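Long-range contacts in uncharacterized protein (Methanosarcina mazei, PDB 3R6A), which is of unknown function but belongs to the glyoxalase/bleomycin resistance protein/dioxygenase superfamily, a family of paired beta-alpha-beta-beta-beta modules: residues A69-D74 with I113-H118; D74-F79 with R101-R106; I5-S10 with L45-T50; R11-D16 with P63-Q68. All coordinates share one frame; numbering follows the deposited sequence.

Contact 1 of 4, residues A69-D74 with I113-H118; sequences ATFLVD and IEYVEH
Strands 69-73 and 113-118 run parallel, their axes 4.7 Å apart, with Thr70, Phe71 and Leu72 paired to Glu114, Tyr115 and Val116. Four backbone hydrogen bonds join them, the last from Val73 N to Val116 O. On one face of the sheet the Phe71 ring points its edge at the face of Tyr115, planes at 74°. Ile113 CG2 sits over the centre of the Phe71 ring, 3.7 Å from its centroid. On the other face Thr70 OG1 donates to the anti lone pair of Glu114 OE1 at 2.8 Å. The threonine hydroxyl lies beside its own backbone N (chi1 -67°), which brings it alongside the extended glutamate. Leu72 CD1 lies over the His118 ring. Water 1 bridges Val73 O and His118 N where the strands part. Arg11 also binds Thr70 OG1 and Glu114 OE1, so this carboxylate oxygen has two partners and is probably held as the charged form. The aromatic face is buried and mainly apolar, and its one hydroxyl, Tyr115 OH, is hydrogen-bonded to His107.

Contact 2 of 4, residues D74-F79 with R101-R106; sequences DSLDKF and RNMTVR
Asp77 OD1 accepts from Arg101 NH2 at 3.0 Å, the shorter limb of a salt bridge between the start of helix 76-84 and strand 100-106. The bond is nearly straight, 173° at the hydrogen. The oxygen lies in the guanidinium plane and is met on its syn side, 30° out of the carboxylate plane. The second limb, Arg101 NH1 to Asp77 OD2, is weak at 3.4 Å. The arginine chain bends at chi3 (62°), which turns its guanidinium back to the helix. One face of that group is covered by Leu76. Leu76 CD1 also packs on Arg101 CB at 3.7 Å, while its CD2 meets CG of Met103, a selenomethionine, at 4.0 Å. Beyond CG the Met103 chain is extended, and its CE reaches Phe79 CB at 4.1 Å. Tyr115 of strand 112-118 packs on both Leu76 and Met103. Ser75 is the N-cap of the helix; its OG accepts a weak bond from Lys78 N. Glu117 OE1 takes the N-H of Leu76 and forms a long, weak ion pair with Arg101. Apolar packing thus lies beside a charged edge, where Asp77 is the arginine's main partner and Glu117 probably a weaker one.

Contact 3 of 4, residues I5-S10 with L45-T50; sequences ILQILS and LAQIST
This is a turn-to-strand contact: the turn that joins strands 44-48 and 51-55 meets strand 5-14. One direct hydrogen bond joins the segments: Ser10 N donates to Thr50 O at 3.0 Å, with 152° at the hydrogen. The same oxygen receives a CH contact from Leu9 CA at 3.3 Å. Water 2 makes a second link. It bonds Ile8 O, Ser10 OG and Thr50 OG1, the last at 2.8 Å. Thr50 OG1 stands between its backbone N and carbonyl carbon (chi1 59°), which lets it reach this water. Ser10 OG is also hydrogen-bonded to Ser10 OG of the second subunit. Gln47 reaches the strand with an extended chain. Its NE2 lies 3.7 Å from Leu9 CD2, and the leucine side chain lies roughly perpendicular to the glutamine. That NE2 donates to Ser49 O at 3.0 Å, within the amide plane, which fixes the rotation of the amide. Gln7 OE1 comes to 3.6 Å from Gln47 NE2, the amide planes 42° apart. Leu6 and Gln7 form a classic beta bulge against Leu72. Strand 51-55 continues from the turn and runs parallel to strand 5-14, while strand 69-73 flanks the latter on its other side.

Contact 4 of 4, residues R11-D16 with P63-Q68; sequences RLYVAD and PFRNTQ
The loop between helix 58-61 and strand 69-73 folds over the second half of strand 5-14, and Arg11 and Tyr13 of that strand take hold of it. Arg11 NH2 donates to Phe64 O at 2.9 Å. The carbonyl lies near the guanidinium plane, but the donor comes in well off the C=O direction, at 125°. Thr67 CB lies against one face of the same guanidinium, offset toward its rim and 3.6 Å from Arg11 NH2. A bend at chi3 (67°) brings Arg11 NE round to Tyr13 OH, to which it donates at 3.0 Å. Arginine and tyrosine thus brace each other within the strand. Tyr13 OH also bonds water 4, which donates to Thr67 O. The ring of Tyr13 is covered on one face by Arg65, whose CG sits over the centre, 3.7 Å from the centroid. The straight Arg65 chain runs alongside the tyrosine, the other way. Its guanidinium is tilted 41° from the ring, and NH1 comes within 3.4 Å of Tyr13 CD2. Phe64 CB touches Tyr13 CE1 at 3.9 Å. Water 3 bridges Arg11 N and Gln68 O. The buried arginine links loop carbonyl and tyrosine, and its salt bridge to Glu114 probably balances its charge.

All four contacts reach the same mixed sheet. Contacts 1 and 2 are closest, their centres about 6 Å apart. They share Asp74, and Tyr115 N to Met103 O is a probable backbone hydrogen bond at 2.8 Å. Contact 3 joins contact 1 through neighbouring strands 5-14 and 69-73, with Leu9 N and Thr70 O 2.7 Å apart. Contact 4 is tied to contact 1 by Arg11 NH1, 3.2 Å from Glu114 OE1. Contacts 3 and 4 use successive halves of strand 5-14, and their segments alternate along the chain. Contacts 2 and 4 lie on opposite sides of the chain's centre, about 20 Å between centres. Each contact also touches the second subunit.

Contact 1 of 4, residues A69-D74 with I113-H118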
loop_
_atom_site.group_PDB
_atom_site.type_symbol
_atom_site.label_atom_id
_atom_site.label_comp_id
_atom_site.label_asym_id
_atom_site.label_seq_id
_atom_site.Cartn_x
_atom_site.Cartn_y
_atom_site.Cartn_z
ATOM N N ALA B 69 2.339 4.377 -2.798
ATOM C CA ALA B 69 1.076 3.711 -3.096
ATOM C C ALA B 69 0.435 4.303 -4.336
ATOM O O ALA B 69 0.891 5.316 -4.859
ATOM C CB ALA B 69 0.128 3.846 -1.913
ATOM N N THR B 70 -0.629 3.657 -4.799
ATOM C CA THR B 70 -1.348 4.105 -5.983
ATOM C C THR B 70 -2.802 4.381 -5.620
ATOM O O THR B 70 -3.468 3.552 -4.996
ATOM C CB THR B 70 -1.272 3.032 -7.085
ATOM O OG1 THR B 70 0.087 2.919 -7.528
ATOM C CG2 THR B 70 -2.170 3.381 -8.263
ATOM N N PHE B 71 -3.277 5.565 -5.990
ATOM C CA PHE B 71 -4.652 5.956 -5.720
ATOM C C PHE B 71 -5.430 5.940 -7.022
ATOM O O PHE B 71 -5.111 6.694 -7.939
ATOM C CB PHE B 71 -4.738 7.383 -5.159
ATOM C CG PHE B 71 -4.181 7.558 -3.771
ATOM C CD1 PHE B 71 -3.599 6.501 -3.078
ATOM C CD2 PHE B 71 -4.237 8.811 -3.159
ATOM C CE1 PHE B 71 -3.079 6.691 -1.798
ATOM C CE2 PHE B 71 -3.719 9.010 -1.883
ATOM C CZ PHE B 71 -3.140 7.945 -1.202
ATOM N N LEU B 72 -6.435 5.074 -7.110
ATOM C CA LEU B 72 -7.292 5.028 -8.292
ATOM C C LEU B 72 -8.355 6.086 -8.000
ATOM O O LEU B 72 -9.022 6.032 -6.963
ATOM C CB LEU B 72 -7.929 3.640 -8.434
ATOM C CG LEU B 72 -8.935 3.404 -9.564
ATOM C CD1 LEU B 72 -8.316 3.730 -10.922
ATOM C CD2 LEU B 72 -9.379 1.949 -9.518
ATOM N N VAL B 73 -8.498 7.058 -8.897
ATOM C CA VAL B 73 -9.448 8.144 -8.691
ATOM C C VAL B 73 -10.421 8.334 -9.847
ATOM O O VAL B 73 -10.202 7.833 -10.948
ATOM C CB VAL B 73 -8.701 9.486 -8.449
ATOM C CG1 VAL B 73 -7.731 9.334 -7.289
ATOM C CG2 VAL B 73 -7.939 9.899 -9.704
ATOM N N ASP B 74 -11.493 9.074 -9.588
ATOM C CA ASP B 74 -12.500 9.331 -10.609
ATOM C C ASP B 74 -12.027 10.388 -11.607
ATOM O O ASP B 74 -12.287 10.280 -12.805
ATOM C CB ASP B 74 -13.806 9.780 -9.945
ATOM C CG ASP B 74 -13.696 11.150 -9.301
ATOM O OD1 ASP B 74 -12.609 11.488 -8.786
ATOM O OD2 ASP B 74 -14.705 11.887 -9.297
ATOM N N ILE B 113 3.044 9.562 -4.429
ATOM C CA ILE B 113 1.864 8.780 -4.764
ATOM C C ILE B 113 1.537 8.816 -6.249
ATOM O O ILE B 113 1.649 9.862 -6.896
ATOM C CB ILE B 113 0.633 9.316 -3.999
ATOM C CG1 ILE B 113 0.883 9.253 -2.488
ATOM C CG2 ILE B 113 -0.622 8.534 -4.413
ATOM C CD1 ILE B 113 0.996 7.849 -1.918
ATOM N N GLU B 114 1.138 7.671 -6.788
ATOM C CA GLU B 114 0.749 7.605 -8.188
ATOM C C GLU B 114 -0.773 7.692 -8.234
ATOM O O GLU B 114 -1.463 6.902 -7.587
ATOM C CB GLU B 114 1.198 6.291 -8.831
ATOM C CG GLU B 114 0.659 6.115 -10.239
ATOM C CD GLU B 114 0.956 4.747 -10.811
ATOM O OE1 GLU B 114 0.869 3.756 -10.053
ATOM O OE2 GLU B 114 1.263 4.665 -12.022
ATOM N N TYR B 115 -1.289 8.673 -8.966
ATOM C CA TYR B 115 -2.733 8.844 -9.117
ATOM C C TYR B 115 -3.109 8.303 -10.491
ATOM O O TYR B 115 -2.519 8.684 -11.505
ATOM C CB TYR B 115 -3.112 10.323 -9.017
ATOM C CG TYR B 115 -3.037 10.869 -7.612
ATOM C CD1 TYR B 115 -4.192 11.054 -6.853
ATOM C CD2 TYR B 115 -1.809 11.201 -7.036
ATOM C CE1 TYR B 115 -4.131 11.562 -5.560
ATOM C CE2 TYR B 115 -1.737 11.708 -5.740
ATOM C CZ TYR B 115 -2.904 11.890 -5.010
ATOM O OH TYR B 115 -2.851 12.433 -3.746
ATOM N N VAL B 116 -4.096 7.416 -10.529
ATOM C CA VAL B 116 -4.507 6.818 -11.790
ATOM C C VAL B 116 -5.991 6.993 -12.054
ATOM O O VAL B 116 -6.809 6.915 -11.141
ATOM C CB VAL B 116 -4.185 5.310 -11.801
ATOM C CG1 VAL B 116 -4.587 4.698 -13.136
ATOM C CG2 VAL B 116 -2.704 5.095 -11.533
ATOM N N GLU B 117 -6.327 7.226 -13.318
ATOM C CA GLU B 117 -7.709 7.384 -13.741
ATOM C C GLU B 117 -7.911 6.360 -14.851
ATOM O O GLU B 117 -7.192 6.371 -15.845
ATOM C CB GLU B 117 -7.939 8.794 -14.287
ATOM C CG GLU B 117 -9.380 9.093 -14.665
ATOM C CD GLU B 117 -9.531 10.445 -15.337
ATOM O OE1 GLU B 117 -9.215 11.472 -14.699
ATOM O OE2 GLU B 117 -9.960 10.480 -16.510
ATOM N N HIS B 118 -8.871 5.462 -14.671
ATOM C CA HIS B 118 -9.146 4.439 -15.671
ATOM C C HIS B 118 -10.190 4.919 -16.674
ATOM O O HIS B 118 -11.179 5.554 -16.302
ATOM C CB HIS B 118 -9.631 3.155 -14.989
ATOM C CG HIS B 118 -8.542 2.371 -14.324
ATOM N ND1 HIS B 118 -8.799 1.377 -13.405
ATOM C CD2 HIS B 118 -7.196 2.412 -14.469
ATOM C CE1 HIS B 118 -7.657 0.838 -13.012
ATOM N NE2 HIS B 118 -6.671 1.447 -13.642
HETATM O O HOH W 1 -10.723 5.878 -12.656
#

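Contact 2 of 4, residues D74-F79 with R101-R106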
loop_
_atom_site.group_PDB
_atom_site.type_symbol
_atom_site.label_atom_id
_atom_site.label_comp_id
_atom_site.label_asym_id
_atom_site.label_seq_id
_atom_site.Cartn_x
_atom_site.Cartn_y
_atom_site.Cartn_z
ATOM N N ASP B 74 -11.493 9.074 -9.588
ATOM C CA ASP B 74 -12.500 9.331 -10.609
ATOM C C ASP B 74 -12.027 10.388 -11.607
ATOM O O ASP B 74 -12.287 10.280 -12.805
ATOM C CB ASP B 74 -13.806 9.780 -9.945
ATOM C CG ASP B 74 -13.696 11.150 -9.301
ATOM O OD1 ASP B 74 -12.609 11.488 -8.786
ATOM O OD2 ASP B 74 -14.705 11.887 -9.297
ATOM N N SER B 75 -11.318 11.399 -11.113
ATOM C CA SER B 75 -10.837 12.474 -11.973
ATOM C C SER B 75 -9.462 13.017 -11.589
ATOM O O SER B 75 -9.308 13.634 -10.537
ATOM C CB SER B 75 -11.852 13.621 -11.961
ATOM O OG SER B 75 -11.330 14.781 -12.589
ATOM N N LEU B 76 -8.468 12.805 -12.447
ATOM C CA LEU B 76 -7.119 13.302 -12.171
ATOM C C LEU B 76 -7.093 14.817 -12.045
ATOM O O LEU B 76 -6.458 15.363 -11.149
ATOM C CB LEU B 76 -6.135 12.931 -13.281
ATOM C CG LEU B 76 -5.453 11.570 -13.381
ATOM C CD1 LEU B 76 -4.299 11.700 -14.379
ATOM C CD2 LEU B 76 -4.930 11.117 -12.029
ATOM N N ASP B 77 -7.776 15.490 -12.964
ATOM C CA ASP B 77 -7.799 16.946 -12.977
ATOM C C ASP B 77 -8.259 17.576 -11.669
ATOM O O ASP B 77 -7.663 18.549 -11.208
ATOM C CB ASP B 77 -8.663 17.434 -14.139
ATOM C CG ASP B 77 -8.221 16.852 -15.464
ATOM O OD1 ASP B 77 -7.012 16.929 -15.768
ATOM O OD2 ASP B 77 -9.078 16.314 -16.198
ATOM N N LYS B 78 -9.313 17.031 -11.072
ATOM C CA LYS B 78 -9.818 17.562 -9.811
ATOM C C LYS B 78 -8.762 17.437 -8.715
ATOM O O LYS B 78 -8.548 18.365 -7.930
ATOM C CB LYS B 78 -11.091 16.820 -9.395
ATOM C CG LYS B 78 -12.354 17.677 -9.451
ATOM C CD LYS B 78 -12.604 18.238 -10.840
ATOM C CE LYS B 78 -12.993 17.151 -11.833
ATOM N NZ LYS B 78 -13.253 17.710 -13.194
ATOM N N PHE B 79 -8.100 16.285 -8.668
ATOM C CA PHE B 79 -7.060 16.046 -7.670
ATOM C C PHE B 79 -5.825 16.896 -7.933
ATOM O O PHE B 79 -5.193 17.386 -7.003
ATOM C CB PHE B 79 -6.679 14.561 -7.644
ATOM C CG PHE B 79 -7.606 13.718 -6.817
ATOM C CD1 PHE B 79 -7.445 13.640 -5.437
ATOM C CD2 PHE B 79 -8.669 13.040 -7.407
ATOM C CE1 PHE B 79 -8.329 12.903 -4.652
ATOM C CE2 PHE B 79 -9.562 12.297 -6.631
ATOM C CZ PHE B 79 -9.392 12.229 -5.251
ATOM N N ARG B 101 -5.183 7.521 -17.728
ATOM C CA ARG B 101 -4.216 8.597 -17.508
ATOM C C ARG B 101 -3.636 8.480 -16.109
ATOM O O ARG B 101 -4.337 8.098 -15.179
ATOM C CB ARG B 101 -4.890 9.965 -17.630
ATOM C CG ARG B 101 -5.474 10.288 -18.986
ATOM C CD ARG B 101 -6.424 11.472 -18.860
ATOM N NE ARG B 101 -5.749 12.685 -18.405
ATOM C CZ ARG B 101 -6.319 13.617 -17.647
ATOM N NH1 ARG B 101 -7.576 13.475 -17.249
ATOM N NH2 ARG B 101 -5.639 14.696 -17.294
ATOM N N ASN B 102 -2.357 8.810 -15.954
ATOM C CA ASN B 102 -1.735 8.751 -14.633
ATOM C C ASN B 102 -0.886 9.990 -14.409
ATOM O O ASN B 102 -0.615 10.752 -15.335
ATOM C CB ASN B 102 -0.790 7.551 -14.477
ATOM C CG ASN B 102 -1.378 6.244 -14.966
ATOM O OD1 ASN B 102 -2.572 5.990 -14.841
ATOM N ND2 ASN B 102 -0.513 5.386 -15.503
HETATM N N MSE B 103 -0.479 10.170 -13.157
HETATM C CA MSE B 103 0.415 11.253 -12.761
HETATM C C MSE B 103 1.037 10.818 -11.446
HETATM O O MSE B 103 0.441 10.048 -10.688
HETATM C CB MSE B 103 -0.321 12.586 -12.588
HETATM C CG MSE B 103 -1.320 12.640 -11.453
HETATM SE SE MSE B 103 -2.061 14.431 -11.286
HETATM C CE MSE B 103 -3.197 14.127 -9.746
ATOM N N THR B 104 2.252 11.278 -11.192
ATOM C CA THR B 104 2.941 10.940 -9.955
ATOM C C THR B 104 3.103 12.247 -9.207
ATOM O O THR B 104 3.468 13.265 -9.790
ATOM C CB THR B 104 4.298 10.279 -10.237
ATOM O OG1 THR B 104 4.075 9.039 -10.925
ATOM C CG2 THR B 104 5.033 9.988 -8.929
ATOM N N VAL B 105 2.823 12.213 -7.914
ATOM C CA VAL B 105 2.849 13.421 -7.111
ATOM C C VAL B 105 3.649 13.301 -5.830
ATOM O O VAL B 105 3.620 12.269 -5.172
ATOM C CB VAL B 105 1.403 13.807 -6.720
ATOM C CG1 VAL B 105 1.393 15.060 -5.853
ATOM C CG2 VAL B 105 0.562 14.001 -7.974
ATOM N N ARG B 106 4.365 14.368 -5.481
ATOM C CA ARG B 106 5.106 14.387 -4.230
ATOM C C ARG B 106 4.310 15.273 -3.284
ATOM O O ARG B 106 4.222 16.487 -3.479
ATOM C CB ARG B 106 6.519 14.966 -4.402
ATOM C CG ARG B 106 7.315 14.997 -3.088
ATOM C CD ARG B 106 8.699 15.620 -3.272
ATOM N NE ARG B 106 9.528 15.520 -2.066
ATOM C CZ ARG B 106 9.416 16.303 -0.996
ATOM N NH1 ARG B 106 8.507 17.267 -0.953
ATOM N NH2 ARG B 106 10.216 16.114 0.044
#

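Contact 3 of 4, residues I5-S10 with L45-T50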
loop_
_atom_site.group_PDB
_atom_site.type_symbol
_atom_site.label_atom_id
_atom_site.label_comp_id
_atom_site.label_asym_id
_atom_site.label_seq_id
_atom_site.Cartn_x
_atom_site.Cartn_y
_atom_site.Cartn_z
ATOM N N ILE B 5 -11.778 9.159 -4.309
ATOM C CA ILE B 5 -10.786 8.092 -4.313
ATOM C C ILE B 5 -11.614 6.819 -4.453
ATOM O O ILE B 5 -12.487 6.554 -3.624
ATOM C CB ILE B 5 -10.010 8.030 -2.979
ATOM C CG1 ILE B 5 -9.253 9.341 -2.752
ATOM C CG2 ILE B 5 -9.050 6.835 -2.983
ATOM C CD1 ILE B 5 -8.078 9.552 -3.670
ATOM N N LEU B 6 -11.356 6.044 -5.499
ATOM C CA LEU B 6 -12.098 4.810 -5.729
ATOM C C LEU B 6 -11.443 3.627 -5.020
ATOM O O LEU B 6 -12.124 2.774 -4.453
ATOM C CB LEU B 6 -12.198 4.534 -7.231
ATOM C CG LEU B 6 -12.967 5.584 -8.040
ATOM C CD1 LEU B 6 -12.910 5.226 -9.518
ATOM C CD2 LEU B 6 -14.411 5.651 -7.563
ATOM N N GLN B 7 -10.116 3.580 -5.058
ATOM C CA GLN B 7 -9.367 2.509 -4.408
ATOM C C GLN B 7 -7.977 2.993 -4.061
ATOM O O GLN B 7 -7.417 3.841 -4.756
ATOM C CB GLN B 7 -9.177 1.301 -5.329
ATOM C CG GLN B 7 -10.382 0.441 -5.607
ATOM C CD GLN B 7 -9.977 -0.842 -6.310
ATOM O OE1 GLN B 7 -9.305 -0.812 -7.345
ATOM N NE2 GLN B 7 -10.375 -1.979 -5.747
ATOM N N ILE B 8 -7.426 2.440 -2.987
ATOM C CA ILE B 8 -6.063 2.754 -2.585
ATOM C C ILE B 8 -5.352 1.423 -2.768
ATOM O O ILE B 8 -5.672 0.438 -2.100
ATOM C CB ILE B 8 -5.985 3.204 -1.118
ATOM C CG1 ILE B 8 -6.746 4.523 -0.958
ATOM C CG2 ILE B 8 -4.523 3.365 -0.700
ATOM C CD1 ILE B 8 -6.722 5.101 0.456
ATOM N N LEU B 9 -4.406 1.388 -3.699
ATOM C CA LEU B 9 -3.689 0.160 -4.001
ATOM C C LEU B 9 -2.303 0.103 -3.386
ATOM O O LEU B 9 -1.499 1.026 -3.552
ATOM C CB LEU B 9 -3.593 -0.002 -5.522
ATOM C CG LEU B 9 -4.941 0.079 -6.242
ATOM C CD1 LEU B 9 -4.723 0.105 -7.749
ATOM C CD2 LEU B 9 -5.807 -1.113 -5.844
ATOM N N SER B 10 -2.034 -0.986 -2.670
ATOM C CA SER B 10 -0.735 -1.195 -2.032
ATOM C C SER B 10 0.179 -1.868 -3.049
ATOM O O SER B 10 -0.241 -2.773 -3.768
ATOM C CB SER B 10 -0.890 -2.078 -0.797
ATOM O OG SER B 10 -1.787 -1.476 0.120
ATOM N N LEU B 45 2.829 -5.651 -14.709
ATOM C CA LEU B 45 1.913 -5.199 -13.669
ATOM C C LEU B 45 0.676 -6.082 -13.541
ATOM O O LEU B 45 0.014 -6.380 -14.532
ATOM C CB LEU B 45 1.466 -3.768 -13.969
ATOM C CG LEU B 45 0.569 -3.096 -12.929
ATOM C CD1 LEU B 45 1.370 -2.862 -11.656
ATOM C CD2 LEU B 45 0.038 -1.778 -13.469
ATOM N N ALA B 46 0.367 -6.489 -12.314
ATOM C CA ALA B 46 -0.817 -7.304 -12.056
ATOM C C ALA B 46 -1.536 -6.758 -10.829
ATOM O O ALA B 46 -0.920 -6.122 -9.972
ATOM C CB ALA B 46 -0.420 -8.755 -11.811
ATOM N N GLN B 47 -2.843 -6.979 -10.750
ATOM C CA GLN B 47 -3.585 -6.539 -9.575
ATOM C C GLN B 47 -4.401 -7.695 -9.041
ATOM O O GLN B 47 -5.111 -8.361 -9.794
ATOM C CB GLN B 47 -4.533 -5.377 -9.888
ATOM C CG GLN B 47 -5.235 -4.847 -8.622
ATOM C CD GLN B 47 -6.240 -3.744 -8.900
ATOM O OE1 GLN B 47 -6.067 -2.955 -9.823
ATOM N NE2 GLN B 47 -7.291 -3.677 -8.084
ATOM N N ILE B 48 -4.281 -7.949 -7.744
ATOM C CA ILE B 48 -5.050 -9.002 -7.094
ATOM C C ILE B 48 -5.605 -8.334 -5.840
ATOM O O ILE B 48 -4.845 -7.780 -5.041
ATOM C CB ILE B 48 -4.161 -10.219 -6.762
ATOM C CG1 ILE B 48 -5.003 -11.296 -6.076
ATOM C CG2 ILE B 48 -2.976 -9.794 -5.921
ATOM C CD1 ILE B 48 -4.363 -12.662 -6.094
ATOM N N SER B 49 -6.927 -8.367 -5.678
ATOM C CA SER B 49 -7.568 -7.673 -4.560
ATOM C C SER B 49 -7.099 -6.216 -4.727
ATOM O O SER B 49 -7.116 -5.703 -5.850
ATOM C CB SER B 49 -7.111 -8.242 -3.214
ATOM O OG SER B 49 -7.798 -7.609 -2.144
ATOM N N THR B 50 -6.680 -5.559 -3.644
ATOM C CA THR B 50 -6.200 -4.172 -3.729
ATOM C C THR B 50 -4.678 -4.083 -3.715
ATOM O O THR B 50 -4.098 -3.070 -3.322
ATOM C CB THR B 50 -6.769 -3.280 -2.590
ATOM O OG1 THR B 50 -6.402 -3.811 -1.312
ATOM C CG2 THR B 50 -8.283 -3.215 -2.689
HETATM O O HOH W 2 -4.619 -1.739 -0.564
#

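Contact 4 of 4, residues R11-D16 with P63-Q68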
loop_
_atom_site.group_PDB
_atom_site.type_symbol
_atom_site.label_atom_id
_atom_site.label_comp_id
_atom_site.label_asym_id
_atom_site.label_seq_id
_atom_site.Cartn_x
_atom_site.Cartn_y
_atom_site.Cartn_z
ATOM N N ARG B 11 1.434 -1.439 -3.079
ATOM C CA ARG B 11 2.398 -1.944 -4.044
ATOM C C ARG B 11 3.415 -2.932 -3.494
ATOM O O ARG B 11 4.030 -2.689 -2.460
ATOM C CB ARG B 11 3.145 -0.761 -4.660
ATOM C CG ARG B 11 2.243 0.248 -5.363
ATOM C CD ARG B 11 2.896 1.629 -5.403
ATOM N NE ARG B 11 4.089 1.693 -6.256
ATOM C CZ ARG B 11 4.066 1.949 -7.561
ATOM N NH1 ARG B 11 2.912 2.163 -8.182
ATOM N NH2 ARG B 11 5.202 2.021 -8.248
ATOM N N LEU B 12 3.580 -4.046 -4.199
ATOM C CA LEU B 12 4.557 -5.059 -3.830
ATOM C C LEU B 12 5.444 -5.241 -5.057
ATOM O O LEU B 12 4.970 -5.174 -6.196
ATOM C CB LEU B 12 3.881 -6.386 -3.456
ATOM C CG LEU B 12 2.987 -6.385 -2.213
ATOM C CD1 LEU B 12 2.554 -7.812 -1.897
ATOM C CD2 LEU B 12 3.736 -5.793 -1.026
ATOM N N TYR B 13 6.730 -5.465 -4.814
ATOM C CA TYR B 13 7.716 -5.619 -5.875
ATOM C C TYR B 13 8.325 -7.008 -5.831
ATOM O O TYR B 13 8.877 -7.421 -4.812
ATOM C CB TYR B 13 8.796 -4.559 -5.693
ATOM C CG TYR B 13 8.209 -3.193 -5.455
ATOM C CD1 TYR B 13 7.923 -2.339 -6.518
ATOM C CD2 TYR B 13 7.877 -2.774 -4.164
ATOM C CE1 TYR B 13 7.320 -1.101 -6.303
ATOM C CE2 TYR B 13 7.275 -1.543 -3.941
ATOM C CZ TYR B 13 6.999 -0.712 -5.014
ATOM O OH TYR B 13 6.400 0.505 -4.795
ATOM N N VAL B 14 8.226 -7.718 -6.950
ATOM C CA VAL B 14 8.735 -9.078 -7.039
ATOM C C VAL B 14 9.542 -9.296 -8.315
ATOM O O VAL B 14 9.457 -8.512 -9.259
ATOM C CB VAL B 14 7.568 -10.090 -6.993
ATOM C CG1 VAL B 14 6.786 -9.917 -5.691
ATOM C CG2 VAL B 14 6.653 -9.892 -8.199
ATOM N N ALA B 15 10.317 -10.374 -8.337
ATOM C CA ALA B 15 11.144 -10.691 -9.493
ATOM C C ALA B 15 10.311 -11.247 -10.643
ATOM O O ALA B 15 10.528 -10.896 -11.804
ATOM C CB ALA B 15 12.219 -11.695 -9.095
ATOM N N ASP B 16 9.353 -12.110 -10.321
ATOM C CA ASP B 16 8.510 -12.715 -11.348
ATOM C C ASP B 16 7.070 -12.867 -10.883
ATOM O O ASP B 16 6.817 -13.337 -9.775
ATOM C CB ASP B 16 9.073 -14.084 -11.736
ATOM C CG ASP B 16 10.480 -13.995 -12.299
ATOM O OD1 ASP B 16 10.645 -13.435 -13.405
ATOM O OD2 ASP B 16 11.421 -14.475 -11.631
ATOM N N PRO B 63 13.262 2.294 -9.619
ATOM C CA PRO B 63 12.489 3.536 -9.706
ATOM C C PRO B 63 11.034 3.412 -9.247
ATOM O O PRO B 63 10.445 4.381 -8.763
ATOM C CB PRO B 63 12.609 3.911 -11.181
ATOM C CG PRO B 63 12.705 2.589 -11.850
ATOM C CD PRO B 63 13.666 1.840 -10.961
ATOM N N PHE B 64 10.458 2.225 -9.401
ATOM C CA PHE B 64 9.072 1.992 -8.999
ATOM C C PHE B 64 8.908 1.977 -7.486
ATOM O O PHE B 64 7.837 2.294 -6.963
ATOM C CB PHE B 64 8.574 0.670 -9.588
ATOM C CG PHE B 64 8.384 0.711 -11.075
ATOM C CD1 PHE B 64 7.211 1.216 -11.623
ATOM C CD2 PHE B 64 9.400 0.297 -11.928
ATOM C CE1 PHE B 64 7.051 1.312 -13.007
ATOM C CE2 PHE B 64 9.252 0.389 -13.312
ATOM C CZ PHE B 64 8.078 0.898 -13.852
ATOM N N ARG B 65 9.974 1.621 -6.780
ATOM C CA ARG B 65 9.924 1.557 -5.325
ATOM C C ARG B 65 9.822 2.915 -4.650
ATOM O O ARG B 65 9.515 2.995 -3.459
ATOM C CB ARG B 65 11.144 0.808 -4.784
ATOM C CG ARG B 65 11.084 -0.697 -4.964
ATOM C CD ARG B 65 12.362 -1.336 -4.444
ATOM N NE ARG B 65 12.296 -2.793 -4.422
ATOM C CZ ARG B 65 11.587 -3.497 -3.546
ATOM N NH1 ARG B 65 10.874 -2.884 -2.609
ATOM N NH2 ARG B 65 11.599 -4.821 -3.601
ATOM N N ASN B 66 10.066 3.987 -5.397
ATOM C CA ASN B 66 9.983 5.315 -4.799
ATOM C C ASN B 66 8.547 5.778 -4.585
ATOM O O ASN B 66 8.301 6.754 -3.878
ATOM C CB ASN B 66 10.743 6.335 -5.648
ATOM C CG ASN B 66 12.231 6.063 -5.676
ATOM O OD1 ASN B 66 12.839 5.794 -4.639
ATOM N ND2 ASN B 66 12.828 6.135 -6.857
ATOM N N THR B 67 7.600 5.075 -5.196
ATOM C CA THR B 67 6.186 5.417 -5.052
ATOM C C THR B 67 5.597 4.595 -3.908
ATOM O O THR B 67 5.627 3.366 -3.941
ATOM C CB THR B 67 5.414 5.132 -6.355
ATOM O OG1 THR B 67 5.947 5.949 -7.407
ATOM C CG2 THR B 67 3.934 5.446 -6.182
ATOM N N GLN B 68 5.068 5.285 -2.902
ATOM C CA GLN B 68 4.496 4.648 -1.715
ATOM C C GLN B 68 3.227 3.836 -1.974
ATOM O O GLN B 68 3.050 2.743 -1.425
ATOM C CB GLN B 68 4.188 5.712 -0.653
ATOM C CG GLN B 68 5.343 6.658 -0.338
ATOM C CD GLN B 68 6.544 5.940 0.223
ATOM O OE1 GLN B 68 6.438 5.207 1.207
ATOM N NE2 GLN B 68 7.700 6.147 -0.396
HETATM O O HOH W 3 1.988 0.454 -1.035
HETATM O O HOH W 4 5.892 1.024 -2.150
#